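Local coordinates for FdxN element excision controlling factor XisI (Anabaena variabilis ATCC 29413, PDB 2NVM), which probably helps control the site-specific excision of the fdxN element during rearrangement of nitrogen-fixation genes, acting in a complex with XisF and XisH, at residues Asp41-Arg46 / Trp58-Trp63; Ile72-Gln77 / Glu86-Asn91; Thr106-Gly111 / Thr121-Ala126. All blocks are in the same frame, centred on the assembly; numbering follows the deposited sequence.

Interaction 1 (Asp41-Arg46 / Trp58-Trp63); sequences DTVGDR and WLCCGW
Gly44 and Cys61 exchange two backbone hydrogen bonds, and Arg46 and Leu59 exchange two more, with Arg46 N to Leu59 O the shortest at 2.8 Å. Between them Asp45 and Cys60 form a non-hydrogen-bonded pair, so strands 44-46 and 58-61 run as an antiparallel hairpin. Gly62 breaks this pattern: the chain turns a corner there, and a CB would collide with the carbonyl oxygen of Thr42 and the nitrogen of Val43. Beyond the corner Trp63 N still reaches Asp41 O at 3.1 Å. A water there joins Asp41 OD1, at 2.7 Å, weakly to Trp63 NE1 at the edge of the indole.

On one face Asp45 sets its carboxylate at the edge of the Trp58 indole, the two planes 65° apart. The Trp58 NE1 to Asp45 OD2 bond is weak, at 3.3 Å, while Asp45 OD1 rests against Cys60 CB at 3.2 Å. Val43 continues this face, its CG1 touching Cys60 CB and its CG2 lying against the backbone of Gly62 and Trp63.

On the other face the Arg46 chain, in one of its two conformers, bends at chi2 (86°) and then runs back along the hairpin. Its CD lies 3.7 Å from Leu59 CD1, and Cys61 CB sits over one face of the guanidinium, 3.5 Å from Arg46 NH1. That nitrogen bonds to Tyr75 OH of the second subunit.

Further out, Tyr20 of helix 4-23 meets the Trp58 ring edge-to-face, and Asp41 forms a salt bridge with Arg118 of the second subunit. The chemistry is therefore divided: backbone bonds hold the hairpin together, whereas the charged ends of Asp41 and Arg46 also find partners on the other chain, which makes this hairpin part of the dimer interface.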
loop_
_atom_site.group_PDB
_atom_site.type_symbol
_atom_site.label_atom_id
_atom_site.label_comp_id
_atom_site.label_asym_id
_atom_site.label_seq_id
_atom_site.Cartn_x
_atom_site.Cartn_y
_atom_site.Cartn_z
ATOM N N ASP B 41 -7.009 16.195 6.135
ATOM C CA ASP B 41 -6.341 15.841 7.422
ATOM C C ASP B 41 -7.075 14.794 8.269
ATOM O O ASP B 41 -6.450 14.172 9.129
ATOM C CB ASP B 41 -6.174 17.077 8.324
ATOM C CG ASP B 41 -5.363 18.191 7.710
ATOM O OD1 ASP B 41 -4.350 17.873 7.099
ATOM O OD2 ASP B 41 -5.725 19.390 7.901
ATOM N N THR B 42 -8.390 14.626 8.067
ATOM C CA THR B 42 -9.189 13.649 8.838
ATOM C C THR B 42 -8.811 12.220 8.439
ATOM O O THR B 42 -8.235 11.998 7.349
ATOM C CB THR B 42 -10.739 13.866 8.694
ATOM O OG1 THR B 42 -11.154 13.671 7.337
ATOM C CG2 THR B 42 -11.143 15.258 9.144
ATOM N N VAL B 43 -9.098 11.268 9.336
ATOM C CA VAL B 43 -8.825 9.846 9.075
ATOM C C VAL B 43 -9.772 9.446 7.937
ATOM O O VAL B 43 -11.004 9.529 8.083
ATOM C CB VAL B 43 -8.979 8.920 10.304
ATOM C CG1 VAL B 43 -8.724 7.456 9.903
ATOM C CG2 VAL B 43 -7.987 9.329 11.377
ATOM N N GLY B 44 -9.156 9.152 6.789
ATOM C CA GLY B 44 -9.847 8.772 5.572
ATOM C C GLY B 44 -9.178 7.575 4.928
ATOM O O GLY B 44 -7.969 7.386 5.060
ATOM N N ASP B 45 -9.986 6.796 4.224
ATOM C CA ASP B 45 -9.571 5.611 3.515
ATOM C C ASP B 45 -8.987 5.984 2.153
ATOM O O ASP B 45 -9.427 6.949 1.555
ATOM C CB ASP B 45 -10.770 4.653 3.344
ATOM C CG ASP B 45 -11.255 4.047 4.688
ATOM O OD1 ASP B 45 -10.766 4.403 5.785
ATOM O OD2 ASP B 45 -12.139 3.187 4.649
ATOM N N ARG B 46 -7.949 5.251 1.739
ATOM C CA ARG B 46 -7.275 5.427 0.440
ATOM C C ARG B 46 -7.045 4.039 -0.170
ATOM O O ARG B 46 -6.690 3.094 0.546
ATOM C CB ARG B 46 -5.904 6.135 0.537
ATOM C CG ARG B 46 -5.867 7.590 1.058
ATOM C CD ARG B 46 -5.792 7.667 2.570
ATOM N NE ARG B 46 -5.775 9.050 3.086
ATOM C CZ ARG B 46 -4.694 9.813 3.321
ATOM N NH1 ARG B 46 -3.461 9.382 3.085
ATOM N NH2 ARG B 46 -4.853 11.048 3.800
ATOM N N TRP B 58 -5.494 -1.196 0.609
ATOM C CA TRP B 58 -6.494 -0.331 1.165
ATOM C C TRP B 58 -6.020 -0.012 2.577
ATOM O O TRP B 58 -5.822 -0.925 3.397
ATOM C CB TRP B 58 -7.871 -1.037 1.123
ATOM C CG TRP B 58 -8.971 -0.437 1.937
ATOM C CD1 TRP B 58 -9.099 0.871 2.313
ATOM C CD2 TRP B 58 -10.186 -1.087 2.347
ATOM N NE1 TRP B 58 -10.266 1.052 2.997
ATOM C CE2 TRP B 58 -10.962 -0.120 3.039
ATOM C CE3 TRP B 58 -10.682 -2.400 2.230
ATOM C CZ2 TRP B 58 -12.215 -0.414 3.619
ATOM C CZ3 TRP B 58 -11.949 -2.707 2.810
ATOM C CH2 TRP B 58 -12.694 -1.709 3.502
ATOM N N LEU B 59 -5.827 1.285 2.833
ATOM C CA LEU B 59 -5.437 1.790 4.139
ATOM C C LEU B 59 -6.267 2.989 4.529
ATOM O O LEU B 59 -6.973 3.545 3.697
ATOM C CB LEU B 59 -3.943 2.150 4.141
ATOM C CG LEU B 59 -3.333 3.205 3.202
ATOM C CD1 LEU B 59 -3.842 4.603 3.411
ATOM C CD2 LEU B 59 -1.820 3.210 3.435
ATOM N N CYS B 60 -6.190 3.351 5.803
ATOM C CA CYS B 60 -6.780 4.589 6.320
ATOM C C CYS B 60 -5.623 5.414 6.912
ATOM O O CYS B 60 -4.674 4.865 7.479
ATOM C CB CYS B 60 -7.920 4.359 7.302
ATOM S SG CYS B 60 -7.474 3.588 8.768
ATOM N N CYS B 61 -5.691 6.719 6.725
ATOM C CA CYS B 61 -4.658 7.622 7.187
ATOM C C CYS B 61 -5.221 9.002 7.519
ATOM O O CYS B 61 -6.091 9.515 6.804
ATOM C CB CYS B 61 -3.563 7.705 6.116
ATOM S SG CYS B 61 -2.153 8.734 6.483
ATOM N N GLY B 62 -4.718 9.565 8.614
ATOM C CA GLY B 62 -5.091 10.891 9.102
ATOM C C GLY B 62 -4.801 11.073 10.581
ATOM O O GLY B 62 -3.941 10.372 11.143
ATOM N N TRP B 63 -5.521 12.014 11.192
ATOM C CA TRP B 63 -5.371 12.356 12.609
ATOM C C TRP B 63 -6.681 12.231 13.369
ATOM O O TRP B 63 -7.698 12.720 12.893
ATOM C CB TRP B 63 -4.905 13.791 12.733
ATOM C CG TRP B 63 -3.617 14.002 12.118
ATOM C CD1 TRP B 63 -3.383 14.386 10.842
ATOM C CD2 TRP B 63 -2.348 13.804 12.730
ATOM N NE1 TRP B 63 -2.038 14.460 10.612
ATOM C CE2 TRP B 63 -1.369 14.102 11.753
ATOM C CE3 TRP B 63 -1.935 13.408 14.016
ATOM C CZ2 TRP B 63 0.020 14.041 12.028
ATOM C CZ3 TRP B 63 -0.555 13.353 14.300
ATOM C CH2 TRP B 63 0.403 13.647 13.300
HETATM O O HOH W 1 -2.886 15.615 7.594
#

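Interaction 2 (Ile72-Gln77 / Glu86-Asn91); sequences IILYLQ and EEDSTN
Tyr75 and Glu86 lie side by side and point the same way at a classic beta bulge in the antiparallel hairpin of strands 67-79 and 82-87. Glu86 and Glu87 both face Tyr75, and both of their amides bond to Tyr75 O; Glu87 N comes in the carbonyl plane, on a lone pair. In return Tyr75 N donates to Glu87 O at 3.0 Å, with a nearly straight angle of 170°.

The Tyr75 ring carries Glu86 on one face. Glu86 CB is 3.4 Å from Tyr75 CD2, and Glu86 CG stands 4.1 Å from the ring centroid in a CH-pi contact. A bend at chi2 (-70°) then takes the Glu86 carboxylate past the ring to Gln77, whose amide plane is turned 43° from it; the Gln77 NE2 to Glu86 OE2 bond is short, 2.8 Å, but weak because it is strongly bent. This carboxylate also forms salt bridges with Arg68 and Arg46 of the second subunit, charges likely to stabilise its ionised form in a buried setting. Gln55 takes both Tyr75 OH and Gln77 OE1.

Glu87 lies across Ile72, its CG 3.7 Å from Ile72 CG2, and its OE1 accepts from Gln70 of the second subunit. A second classic bulge, Ile73 and Leu74 opposite Trp58, deforms the other edge of strand 67-79. Leu74 extends beside Asp88, its CD1 closing to 3.3 Å from Glu87 O, while Ile73 CG2, in one of two conformers, packs on Ser89. As the strand gives way to loop, Asp88 OD1 makes an Asx turn by accepting from Thr90 N, and uses its syn lone pair for Thr90 OG1. A single water donates to both Ile73 O, at 2.7 Å, and Glu87 OE2.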
loop_
_atom_site.group_PDB
_atom_site.type_symbol
_atom_site.label_atom_id
_atom_site.label_comp_id
_atom_site.label_asym_id
_atom_site.label_seq_id
_atom_site.Cartn_x
_atom_site.Cartn_y
_atom_site.Cartn_z
ATOM N N ILE B 72 -3.183 -0.270 7.715
ATOM C CA ILE B 72 -3.502 -1.149 6.562
ATOM C C ILE B 72 -4.759 -1.937 6.933
ATOM O O ILE B 72 -4.790 -2.549 8.006
ATOM C CB ILE B 72 -2.315 -2.076 6.215
ATOM C CG1 ILE B 72 -1.117 -1.202 5.774
ATOM C CG2 ILE B 72 -2.715 -3.139 5.123
ATOM C CD1 ILE B 72 0.150 -1.975 5.465
ATOM N N ILE B 73 -5.784 -1.865 6.060
ATOM C CA ILE B 73 -7.078 -2.545 6.226
ATOM C C ILE B 73 -7.079 -3.865 5.456
ATOM O O ILE B 73 -7.451 -4.907 5.991
ATOM C CB ILE B 73 -8.286 -1.702 5.658
ATOM C CG1 ILE B 73 -8.383 -0.311 6.298
ATOM C CG2 ILE B 73 -9.622 -2.444 5.831
ATOM C CD1 ILE B 73 -8.632 -0.326 7.766
ATOM N N LEU B 74 -6.696 -3.794 4.177
ATOM C CA LEU B 74 -6.672 -4.941 3.277
ATOM C C LEU B 74 -5.488 -4.804 2.341
ATOM O O LEU B 74 -5.304 -3.739 1.734
ATOM C CB LEU B 74 -8.004 -4.983 2.511
ATOM C CG LEU B 74 -8.479 -6.173 1.665
ATOM C CD1 LEU B 74 -8.422 -7.472 2.421
ATOM C CD2 LEU B 74 -9.922 -5.915 1.211
ATOM N N TYR B 75 -4.678 -5.865 2.262
ATOM C CA TYR B 75 -3.488 -5.892 1.435
ATOM C C TYR B 75 -3.363 -7.256 0.758
ATOM O O TYR B 75 -3.285 -8.292 1.423
ATOM C CB TYR B 75 -2.232 -5.495 2.261
ATOM C CG TYR B 75 -0.900 -5.589 1.538
ATOM C CD1 TYR B 75 -0.779 -5.302 0.150
ATOM C CD2 TYR B 75 0.281 -5.860 2.254
ATOM C CE1 TYR B 75 0.454 -5.389 -0.513
ATOM C CE2 TYR B 75 1.517 -5.942 1.609
ATOM C CZ TYR B 75 1.593 -5.692 0.215
ATOM O OH TYR B 75 2.786 -5.747 -0.452
ATOM N N LEU B 76 -3.342 -7.214 -0.572
ATOM C CA LEU B 76 -3.242 -8.384 -1.430
ATOM C C LEU B 76 -2.152 -8.170 -2.468
ATOM O O LEU B 76 -1.969 -7.044 -2.955
ATOM C CB LEU B 76 -4.571 -8.598 -2.167
ATOM C CG LEU B 76 -5.862 -8.660 -1.342
ATOM C CD1 LEU B 76 -7.060 -8.805 -2.240
ATOM C CD2 LEU B 76 -5.839 -9.807 -0.386
ATOM N N GLN B 77 -1.411 -9.232 -2.764
ATOM C CA GLN B 77 -0.418 -9.238 -3.832
ATOM C C GLN B 77 -0.442 -10.578 -4.591
ATOM O O GLN B 77 -0.829 -11.604 -4.025
ATOM C CB GLN B 77 1.007 -8.889 -3.360
ATOM C CG GLN B 77 1.646 -9.862 -2.380
ATOM C CD GLN B 77 3.162 -9.833 -2.286
ATOM O OE1 GLN B 77 3.866 -9.090 -2.986
ATOM N NE2 GLN B 77 3.682 -10.708 -1.436
ATOM N N GLU B 86 -2.095 -10.643 2.598
ATOM C CA GLU B 86 -1.169 -10.135 3.630
ATOM C C GLU B 86 -1.879 -9.469 4.813
ATOM O O GLU B 86 -1.328 -9.397 5.887
ATOM C CB GLU B 86 -0.200 -9.125 3.016
ATOM C CG GLU B 86 0.610 -9.590 1.779
ATOM C CD GLU B 86 1.676 -10.640 2.033
ATOM O OE1 GLU B 86 1.721 -11.290 3.090
ATOM O OE2 GLU B 86 2.484 -10.867 1.121
ATOM N N GLU B 87 -3.060 -8.913 4.594
ATOM C CA GLU B 87 -3.842 -8.271 5.653
ATOM C C GLU B 87 -5.288 -8.352 5.216
ATOM O O GLU B 87 -5.581 -8.096 4.040
ATOM C CB GLU B 87 -3.393 -6.812 5.856
ATOM C CG GLU B 87 -4.106 -6.036 6.988
ATOM C CD GLU B 87 -3.922 -6.642 8.393
ATOM O OE1 GLU B 87 -2.777 -6.964 8.761
ATOM O OE2 GLU B 87 -4.932 -6.770 9.137
ATOM N N ASP B 88 -6.163 -8.724 6.151
ATOM C CA ASP B 88 -7.572 -8.920 5.903
ATOM C C ASP B 88 -8.409 -8.364 7.052
ATOM O O ASP B 88 -8.121 -8.664 8.212
ATOM C CB ASP B 88 -7.833 -10.444 5.783
ATOM C CG ASP B 88 -9.311 -10.795 5.485
ATOM O OD1 ASP B 88 -9.972 -10.044 4.742
ATOM O OD2 ASP B 88 -9.796 -11.831 5.985
ATOM N N SER B 89 -9.468 -7.634 6.693
ATOM C CA SER B 89 -10.462 -7.023 7.600
ATOM C C SER B 89 -11.882 -7.663 7.535
ATOM O O SER B 89 -12.781 -7.225 8.256
ATOM C CB SER B 89 -10.641 -5.564 7.174
ATOM O OG SER B 89 -11.074 -5.509 5.809
ATOM N N THR B 90 -12.066 -8.668 6.676
ATOM C CA THR B 90 -13.365 -9.320 6.408
ATOM C C THR B 90 -13.622 -10.659 7.100
ATOM O O THR B 90 -14.705 -11.226 6.887
ATOM C CB THR B 90 -13.501 -9.558 4.866
ATOM O OG1 THR B 90 -12.585 -10.583 4.438
ATOM C CG2 THR B 90 -13.235 -8.273 4.089
ATOM N N ASN B 91 -12.663 -11.128 7.925
ATOM C CA ASN B 91 -12.729 -12.425 8.627
ATOM C C ASN B 91 -12.861 -13.567 7.582
ATOM O O ASN B 91 -13.669 -14.498 7.726
ATOM C CB ASN B 91 -13.853 -12.425 9.695
ATOM C CG ASN B 91 -13.699 -13.539 10.755
ATOM O OD1 ASN B 91 -12.588 -13.923 11.132
ATOM N ND2 ASN B 91 -14.829 -14.019 11.270
HETATM O O HOH W 2 -7.594 -5.367 8.603
#

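Interaction 3 (Thr106-Gly111 / Thr121-Ala126); sequences TDIILG and TEFAIA
Phe123 has CG anti to its carbonyl carbon (chi1 -48°), which swings the ring against Leu110, and Ile109 adopts the same first torsion (chi1 -58°), which carries CD1 to Ala126. The Leu110 and Phe123 side chains meet at an oblique angle, with Leu110 CD1 3.5 Å from Phe123 CD2. Thr121 CG2 approaches the same Leu110 methyl, and Ile108 CB touches the ring more loosely at Phe123 CD1, so the phenyl group packs against strand 108-110 through Leu110 and Ile108.

One direct backbone hydrogen bond joins the two segments: Ala124 N to Ile108 O, 2.9 Å, its N-H angle bent to 142° although the donor lies almost on the line of the carbonyl. Next to it, a water bridges the chains, accepting from Leu110 N at 2.8 Å and donating to Ala124 O at 2.7 Å. It takes the place of a second direct bond, since Leu110 N and Ala124 O stand too far apart to pair.

Ala124 CB is turned toward the strand, 3.1 Å from Thr106 O and 3.8 Å from Ile109 CG1. Ile109 CD1 reaches on to Ala126 C at 3.4 Å. An alanine in place of Ile109 lacks the CG1-CD1 arm and would probably leave a gap beside Ala124 CB and let the last residues shift. The terminal carboxylate forms a salt bridge with Lys82 through Ala126 OXT; the same lysine bonds to Thr106 O.

The tail thus lies along one edge of strand 108-110, whose other edge pairs in parallel with strand 82-87. Ile108 packs on Met98 and Leu99 of helix 93-100, and Phe123 meets Val95 of that helix.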
loop_
_atom_site.group_PDB
_atom_site.type_symbol
_atom_site.label_atom_id
_atom_site.label_comp_id
_atom_site.label_asym_id
_atom_site.label_seq_id
_atom_site.Cartn_x
_atom_site.Cartn_y
_atom_site.Cartn_z
ATOM N N THR B 106 -5.310 -23.813 -3.499
ATOM C CA THR B 106 -3.853 -23.977 -3.668
ATOM C C THR B 106 -3.139 -22.724 -4.211
ATOM O O THR B 106 -1.909 -22.670 -4.121
ATOM C CB THR B 106 -3.485 -25.190 -4.575
ATOM O OG1 THR B 106 -3.988 -24.985 -5.903
ATOM C CG2 THR B 106 -4.045 -26.483 -3.994
ATOM N N ASP B 107 -3.885 -21.781 -4.818
ATOM C CA ASP B 107 -3.356 -20.490 -5.315
ATOM C C ASP B 107 -3.651 -19.269 -4.390
ATOM O O ASP B 107 -3.409 -18.133 -4.794
ATOM C CB ASP B 107 -3.828 -20.250 -6.772
ATOM C CG ASP B 107 -3.175 -21.202 -7.782
ATOM O OD1 ASP B 107 -2.006 -21.618 -7.603
ATOM O OD2 ASP B 107 -3.822 -21.495 -8.805
ATOM N N ILE B 108 -4.131 -19.526 -3.162
ATOM C CA ILE B 108 -4.433 -18.526 -2.128
ATOM C C ILE B 108 -3.491 -18.810 -0.933
ATOM O O ILE B 108 -3.486 -19.915 -0.435
ATOM C CB ILE B 108 -5.917 -18.601 -1.647
ATOM C CG1 ILE B 108 -6.889 -18.379 -2.822
ATOM C CG2 ILE B 108 -6.188 -17.570 -0.538
ATOM C CD1 ILE B 108 -8.370 -18.416 -2.446
ATOM N N ILE B 109 -2.709 -17.820 -0.505
ATOM C CA ILE B 109 -1.792 -17.930 0.649
ATOM C C ILE B 109 -2.187 -16.879 1.685
ATOM O O ILE B 109 -2.321 -15.692 1.348
ATOM C CB ILE B 109 -0.308 -17.704 0.255
ATOM C CG1 ILE B 109 0.113 -18.718 -0.814
ATOM C CG2 ILE B 109 0.606 -17.815 1.489
ATOM C CD1 ILE B 109 1.518 -18.603 -1.253
ATOM N N LEU B 110 -2.366 -17.317 2.931
ATOM C CA LEU B 110 -2.659 -16.418 4.036
ATOM C C LEU B 110 -1.324 -15.986 4.604
ATOM O O LEU B 110 -0.776 -16.616 5.508
ATOM C CB LEU B 110 -3.578 -17.051 5.084
ATOM C CG LEU B 110 -4.923 -17.535 4.541
ATOM C CD1 LEU B 110 -5.739 -18.089 5.710
ATOM C CD2 LEU B 110 -5.717 -16.439 3.767
ATOM N N GLY B 111 -0.786 -14.915 4.009
ATOM C CA GLY B 111 0.457 -14.273 4.413
ATOM C C GLY B 111 0.414 -13.779 5.843
ATOM O O GLY B 111 1.427 -13.804 6.514
ATOM N N THR B 121 -4.926 -24.678 7.849
ATOM C CA THR B 121 -6.062 -24.260 7.015
ATOM C C THR B 121 -6.033 -25.019 5.658
ATOM O O THR B 121 -5.071 -25.751 5.344
ATOM C CB THR B 121 -6.102 -22.704 6.832
ATOM O OG1 THR B 121 -7.354 -22.328 6.246
ATOM C CG2 THR B 121 -4.922 -22.163 5.987
ATOM N N GLU B 122 -7.089 -24.828 4.861
ATOM C CA GLU B 122 -7.224 -25.468 3.522
ATOM C C GLU B 122 -6.500 -24.743 2.351
ATOM O O GLU B 122 -6.613 -25.192 1.203
ATOM C CB GLU B 122 -8.716 -25.646 3.170
ATOM N N PHE B 123 -5.719 -23.691 2.643
ATOM C CA PHE B 123 -5.029 -22.859 1.626
ATOM C C PHE B 123 -3.553 -23.235 1.435
ATOM O O PHE B 123 -3.032 -24.114 2.139
ATOM C CB PHE B 123 -5.203 -21.363 1.970
ATOM C CG PHE B 123 -6.621 -20.992 2.289
ATOM C CD1 PHE B 123 -7.629 -21.162 1.319
ATOM C CD2 PHE B 123 -6.972 -20.513 3.560
ATOM C CE1 PHE B 123 -8.977 -20.869 1.615
ATOM C CE2 PHE B 123 -8.315 -20.188 3.876
ATOM C CZ PHE B 123 -9.322 -20.373 2.903
ATOM N N ALA B 124 -2.902 -22.579 0.466
ATOM C CA ALA B 124 -1.480 -22.822 0.153
ATOM C C ALA B 124 -0.511 -22.276 1.222
ATOM O O ALA B 124 -0.801 -21.273 1.892
ATOM C CB ALA B 124 -1.114 -22.246 -1.205
ATOM N N ILE B 125 0.638 -22.954 1.335
ATOM C CA ILE B 125 1.730 -22.625 2.265
ATOM C C ILE B 125 2.702 -21.655 1.577
ATOM O O ILE B 125 3.159 -20.712 2.205
ATOM C CB ILE B 125 2.487 -23.908 2.774
ATOM C CG1 ILE B 125 1.508 -24.883 3.452
ATOM C CG2 ILE B 125 3.625 -23.530 3.747
ATOM C CD1 ILE B 125 2.151 -26.177 3.988
ATOM N N ALA B 126 3.040 -21.919 0.312
ATOM C CA ALA B 126 3.933 -21.051 -0.482
ATOM C C ALA B 126 3.654 -21.177 -1.982
ATOM O O ALA B 126 4.231 -20.431 -2.780
ATOM C CB ALA B 126 5.400 -21.362 -0.176
ATOM O OXT ALA B 126 2.842 -22.004 -2.424
HETATM O O HOH W 3 -2.249 -19.992 3.710
#

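How the interactions relate
From the N terminus, helix 4-23 leads to interaction 1, which closes the hairpin of strands 44-50 and 55-61. Interaction 2 closes the next hairpin, strands 67-79 and 82-87, and interaction 3 lays the C-terminal tail back on strand 108-110 after a long loop. The three follow in series; none nests in or crosses another. Interactions 1 and 2 join directly where Trp58 pairs with Ile73 and Leu74, while Gly111 packs on Glu86 between interactions 2 and 3. Interactions 1 and 3 lie about 30 Å apart, centre to centre, within one sheet, yet Trp63 of one subunit reaches Gly111 of the other.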